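Local coordinates for protein VIN1 (Oscarella pearsei, PDB 6BFI) that binds actin filaments and may play a role in cell-cell adhesion, as a sponge member of the vinculin family, at residues N163-P166 with G167-M171; I299-G302 with R303-A306; E359-Q362 with E363-A367. All coordinates share one frame; numbering follows the deposited sequence.

All three contacts are local, each made between successive turns of a single helix, and they follow one another along the chain. Contact 1 lies on helix 154-178, contact 2 on helix 289-306 and contact 3 on helix 344-375. Contact 1 stands apart, its centre about 52 Å from that of contact 2 and about 53 Å from that of contact 3, on the opposite side of the chain's centre. Contacts 2 and 3 have centres about 10 Å apart and touch through Gly302, Val305, Ile364 and Ala367, where their two helices pack together. Contact 1 thus samples one region, and contacts 2 and 3 together another, of a mostly helical protein without strands, built as members of the vinculin family are from packed helical bundles.

Contact 1 (N163-P166 with G167-M171); sequences NLTP and GMTSM
The carbonyl oxygen of Thr165 is gripped twice by Thr169, one turn further along the helix. The backbone N of Thr169 lies 2.9 Å from Thr165 O, with an N-H...O angle of 165°, and Thr169 OG1 adds a weak hydrogen bond to the same oxygen. The hydroxyl can fold back in this way because OG1 stands anti to the carbonyl carbon of its own residue, beside the backbone N (chi1 -68°), which puts CG2 anti to that N. The flanking i to i+4 bonds run from Met168 N, 3.0 Å from Leu164 O, and from Ser170 N, 2.9 Å from Pro166 O. Pro166 has no N-H to give to the turn before it, and the helix is kinked there; its ring lies on the exposed side. This is a proline kink inside the long helix 154-178, one of the amphipathic helices from which the bundles of the vinculin family are built. On the buried side Leu164 and Met168 run side by side, pointing the same way, and Leu164 CG meets Met168 CG at 4.1 Å. The Met168 chain bends at chi2 (-68°), and its side chain packs on Val198 and Ile202 of helix 185-215 and on Val141 of helix 102-145. Ser170 turns OG between its backbone N and carbonyl carbon and hydrogen-bonds Gly167 O, at a modelled distance that is doubtfully short, while its side chain touches Val137. At the start of the segment, Asn163 uses ND2 to hydrogen-bond the hydroxyl of Tyr144 on helix 102-145.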
# COMPACT_ATOMS: atom_id res chain seq x y z
N ASN A 163 17.40 11.17 -32.03
CA ASN A 163 18.45 10.92 -31.06
C ASN A 163 17.90 10.43 -29.73
O ASN A 163 18.62 9.74 -28.99
CB ASN A 163 19.29 12.18 -30.82
CG ASN A 163 19.88 12.73 -32.10
OD1 ASN A 163 19.86 12.08 -33.14
ND2 ASN A 163 20.41 13.95 -32.03
N LEU A 164 16.65 10.75 -29.41
CA LEU A 164 16.06 10.40 -28.12
C LEU A 164 15.46 9.00 -28.12
O LEU A 164 15.50 8.32 -27.08
CB LEU A 164 14.99 11.42 -27.74
CG LEU A 164 14.34 11.25 -26.36
CD1 LEU A 164 15.35 11.52 -25.26
CD2 LEU A 164 13.12 12.14 -26.21
N THR A 165 14.90 8.55 -29.24
CA THR A 165 14.27 7.23 -29.28
C THR A 165 15.25 6.09 -29.02
O THR A 165 14.94 5.23 -28.17
CB THR A 165 13.54 7.05 -30.61
OG1 THR A 165 12.46 7.99 -30.70
CG2 THR A 165 12.98 5.64 -30.73
N PRO A 166 16.42 6.01 -29.67
CA PRO A 166 17.31 4.87 -29.39
C PRO A 166 17.84 4.86 -27.97
O PRO A 166 17.98 3.78 -27.37
CB PRO A 166 18.43 5.04 -30.43
CG PRO A 166 18.44 6.48 -30.74
CD PRO A 166 17.00 6.90 -30.69
N GLY A 167 18.15 6.03 -27.40
CA GLY A 167 18.58 6.08 -26.02
C GLY A 167 17.50 5.63 -25.05
O GLY A 167 17.76 4.85 -24.13
N MET A 168 16.27 6.12 -25.25
CA MET A 168 15.15 5.69 -24.42
C MET A 168 14.93 4.19 -24.50
O MET A 168 14.71 3.53 -23.48
CB MET A 168 13.88 6.44 -24.82
CG MET A 168 13.75 7.82 -24.21
SD MET A 168 13.49 7.74 -22.43
CE MET A 168 13.39 9.48 -22.01
N THR A 169 15.00 3.63 -25.72
CA THR A 169 14.86 2.18 -25.87
C THR A 169 15.98 1.44 -25.14
O THR A 169 15.73 0.43 -24.47
CB THR A 169 14.82 1.81 -27.35
OG1 THR A 169 13.62 2.31 -27.94
CG2 THR A 169 14.88 0.30 -27.53
N SER A 170 17.21 1.95 -25.25
CA SER A 170 18.33 1.32 -24.56
C SER A 170 18.16 1.37 -23.04
O SER A 170 18.61 0.46 -22.34
CB SER A 170 19.64 2.00 -24.96
OG SER A 170 19.70 3.33 -24.46
N MET A 171 17.52 2.42 -22.52
CA MET A 171 17.27 2.48 -21.09
C MET A 171 16.18 1.50 -20.68
O MET A 171 16.32 0.76 -19.70
CB MET A 171 16.89 3.90 -20.68
CG MET A 171 16.63 4.07 -19.19
SD MET A 171 16.12 5.74 -18.74
CE MET A 171 14.53 5.84 -19.56

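Contact 2 (I299-G302 with R303-A306)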
# COMPACT_ATOMS: atom_id res chain seq x y z
N ILE A 299 -13.39 10.72 20.15
CA ILE A 299 -14.20 11.93 20.10
C ILE A 299 -13.48 13.01 19.30
O ILE A 299 -14.09 13.72 18.49
CB ILE A 299 -14.55 12.41 21.52
CG1 ILE A 299 -15.39 11.35 22.24
CG2 ILE A 299 -15.27 13.74 21.48
CD1 ILE A 299 -15.72 11.71 23.68
N SER A 300 -12.16 13.15 19.51
CA SER A 300 -11.39 14.12 18.75
C SER A 300 -11.43 13.82 17.26
O SER A 300 -11.51 14.74 16.43
CB SER A 300 -9.94 14.16 19.25
OG SER A 300 -9.83 14.93 20.43
N GLU A 301 -11.37 12.54 16.89
CA GLU A 301 -11.49 12.18 15.48
C GLU A 301 -12.87 12.52 14.94
O GLU A 301 -13.01 13.01 13.81
CB GLU A 301 -11.17 10.69 15.28
CG GLU A 301 -11.51 10.14 13.90
CD GLU A 301 -10.56 10.63 12.80
OE1 GLU A 301 -9.64 11.43 13.09
OE2 GLU A 301 -10.73 10.19 11.65
N GLY A 302 -13.91 12.29 15.75
CA GLY A 302 -15.26 12.64 15.33
C GLY A 302 -15.41 14.13 15.07
O GLY A 302 -16.01 14.53 14.07
N ARG A 303 -14.86 14.97 15.95
CA ARG A 303 -14.95 16.41 15.74
C ARG A 303 -14.08 16.87 14.58
O ARG A 303 -14.45 17.80 13.85
CB ARG A 303 -14.58 17.15 17.03
CG ARG A 303 -15.48 16.79 18.21
CD ARG A 303 -15.08 17.51 19.49
NE ARG A 303 -15.93 17.11 20.60
CZ ARG A 303 -15.77 17.51 21.86
NH1 ARG A 303 -14.78 18.33 22.17
NH2 ARG A 303 -16.60 17.08 22.80
N ARG A 304 -12.93 16.22 14.39
CA ARG A 304 -12.09 16.53 13.24
C ARG A 304 -12.83 16.27 11.93
O ARG A 304 -12.78 17.10 11.01
CB ARG A 304 -10.80 15.70 13.29
CG ARG A 304 -9.76 16.12 12.26
CD ARG A 304 -8.71 15.04 12.05
NE ARG A 304 -9.10 14.08 11.02
CZ ARG A 304 -8.79 14.20 9.74
NH1 ARG A 304 -8.06 15.23 9.32
NH2 ARG A 304 -9.19 13.28 8.86
N VAL A 305 -13.52 15.14 11.84
CA VAL A 305 -14.33 14.87 10.65
C VAL A 305 -15.50 15.84 10.57
O VAL A 305 -15.92 16.24 9.48
CB VAL A 305 -14.79 13.40 10.63
CG1 VAL A 305 -15.69 13.13 9.44
CG2 VAL A 305 -13.58 12.47 10.61
N ALA A 306 -16.06 16.24 11.72
CA ALA A 306 -17.17 17.18 11.72
C ALA A 306 -16.76 18.52 11.10
O ALA A 306 -17.55 19.15 10.39
CB ALA A 306 -17.69 17.39 13.14
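The guanidinium of Arg303 carries Ile299 CG2 over one face, with CG2 3.5 Å from Arg303 NE, whereas the guanidinium of Arg304 meets Glu301 OE1 at its edge, near its plane. Arg303 and Ile299 run side by side, and the arginine chain is extended from CG to NE (chi2 179°), which carries it to helix 312-338, where NH2 forms salt bridges with Asp323 and Asp326. Without this arginine, as with an alanine here, Asp323 and Asp326 would probably lose their shared counter-charge and Ile299 CG2 the guanidinium face beside it. On another side of the helix, the salt bridge between Arg304 NE and Glu301 OE1 is long, at 3.4 Å, and its hydrogen bond weak, although the carboxylate and guanidinium planes are only 19° apart. Ser427 links the pair, its hydroxyl bonding both Glu301 OE2 and Arg304 NH2. Glu301 also sets OE2 3.8 Å from Val305 CG2, and Val305 packs on Ile364 and Ala367. Backbone bonds such as Val305 N to Glu301 O, 2.9 Å, join the turns. The arrangement is that of an alpha-helix packed among several others in a helical bundle, with i to i+3 and i to i+4 side-chain pairs along its flanks.

Contact 3 (E359-Q362 with E363-A367)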
# COMPACT_ATOMS: atom_id res chain seq x y z
N GLU A 359 -21.96 4.13 16.98
CA GLU A 359 -22.79 5.04 16.19
C GLU A 359 -21.99 6.24 15.70
O GLU A 359 -22.22 6.74 14.59
CB GLU A 359 -24.00 5.49 17.01
CG GLU A 359 -24.99 4.37 17.28
CD GLU A 359 -26.12 4.79 18.22
OE1 GLU A 359 -26.22 5.99 18.55
OE2 GLU A 359 -26.91 3.91 18.62
N LEU A 360 -21.04 6.73 16.51
CA LEU A 360 -20.17 7.80 16.06
C LEU A 360 -19.31 7.35 14.89
O LEU A 360 -19.15 8.09 13.91
CB LEU A 360 -19.30 8.30 17.22
CG LEU A 360 -18.24 9.34 16.86
CD1 LEU A 360 -18.88 10.57 16.22
CD2 LEU A 360 -17.43 9.74 18.08
N GLU A 361 -18.75 6.14 14.97
CA GLU A 361 -18.00 5.60 13.85
C GLU A 361 -18.86 5.53 12.59
O GLU A 361 -18.42 5.92 11.50
CB GLU A 361 -17.46 4.21 14.21
CG GLU A 361 -16.70 3.51 13.09
CD GLU A 361 -16.21 2.13 13.50
OE1 GLU A 361 -16.42 1.75 14.67
OE2 GLU A 361 -15.61 1.44 12.65
N GLN A 362 -20.10 5.06 12.73
CA GLN A 362 -20.98 4.94 11.57
C GLN A 362 -21.29 6.31 10.97
O GLN A 362 -21.34 6.45 9.75
CB GLN A 362 -22.27 4.21 11.96
CG GLN A 362 -23.15 3.86 10.76
CD GLN A 362 -22.45 2.95 9.77
OE1 GLN A 362 -21.62 2.13 10.14
NE2 GLN A 362 -22.78 3.11 8.49
N GLU A 363 -21.50 7.32 11.82
CA GLU A 363 -21.77 8.65 11.30
C GLU A 363 -20.54 9.26 10.65
O GLU A 363 -20.66 10.08 9.73
CB GLU A 363 -22.29 9.56 12.42
CG GLU A 363 -23.62 10.25 12.10
CD GLU A 363 -24.77 9.27 11.93
OE1 GLU A 363 -24.90 8.67 10.85
OE2 GLU A 363 -25.55 9.10 12.89
N ILE A 364 -19.34 8.89 11.11
CA ILE A 364 -18.12 9.31 10.42
C ILE A 364 -18.08 8.72 9.02
O ILE A 364 -17.80 9.42 8.03
CB ILE A 364 -16.88 8.92 11.25
CG1 ILE A 364 -16.77 9.81 12.48
CG2 ILE A 364 -15.62 9.01 10.40
CD1 ILE A 364 -15.58 9.49 13.36
N ARG A 365 -18.37 7.42 8.91
CA ARG A 365 -18.45 6.81 7.59
C ARG A 365 -19.50 7.49 6.72
O ARG A 365 -19.28 7.71 5.52
CB ARG A 365 -18.75 5.31 7.72
CG ARG A 365 -17.59 4.50 8.26
CD ARG A 365 -17.72 3.04 7.90
NE ARG A 365 -18.78 2.38 8.66
CZ ARG A 365 -18.57 1.75 9.81
NH1 ARG A 365 -17.35 1.70 10.33
NH2 ARG A 365 -19.58 1.17 10.44
N LYS A 366 -20.64 7.85 7.31
CA LYS A 366 -21.69 8.52 6.54
C LYS A 366 -21.23 9.90 6.08
O LYS A 366 -21.55 10.32 4.96
CB LYS A 366 -22.96 8.63 7.38
CG LYS A 366 -24.20 9.00 6.58
CD LYS A 366 -25.48 8.62 7.33
CE LYS A 366 -26.69 8.62 6.41
NZ LYS A 366 -27.90 8.03 7.05
N ALA A 367 -20.46 10.60 6.91
CA ALA A 367 -19.96 11.92 6.52
C ALA A 367 -18.97 11.81 5.36
O ALA A 367 -19.02 12.61 4.42
CB ALA A 367 -19.32 12.62 7.71
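Arg365 reaches back along the helix from CB, which rests 3.5 Å from Gln362 O, to CG, which lies 3.6 Å from Glu361 O. The chain leaves with CG anti to its own carbonyl carbon and bends at chi3, which swings the guanidinium over the preceding turn. There Gln362 CA lies over one face of the group, offset toward the rim. NE has a long, weak ion pair with Asp495. At the tip, NH1 forms a salt bridge with Glu361 OE2 at 2.9 Å. The carboxylate oxygen lies close to the guanidinium plane, but NH1 comes to OE2 from above the carboxylate plane, 45° out of it, and the N-H...O angle is only 130°. Only NH1 and OE2 make the bridge, the two planes standing 71° apart. Helix 268-283 adds two more bonds to the Glu361 carboxylate, from His276 to OE2 and from Gln279 to OE1, while Gln362 uses NE2 to bond Glu498. The oxygen of the Gln362 amide is modelled doubtfully close to Arg365 NH2. On the buried side Leu360 CD1 lies 4.4 Å from Ile364 CG1, Leu360 packing on Leu318 and Leu325 and Ile364 on Phe275. The backbone N of Arg365 bonds Glu361 O at 3.0 Å. The contact is typical of an amphipathic helix in a helical bundle: an i to i+4 acid-arginine pair on a polar flank and an i to i+4 leucine-isoleucine pair facing the neighbouring helices.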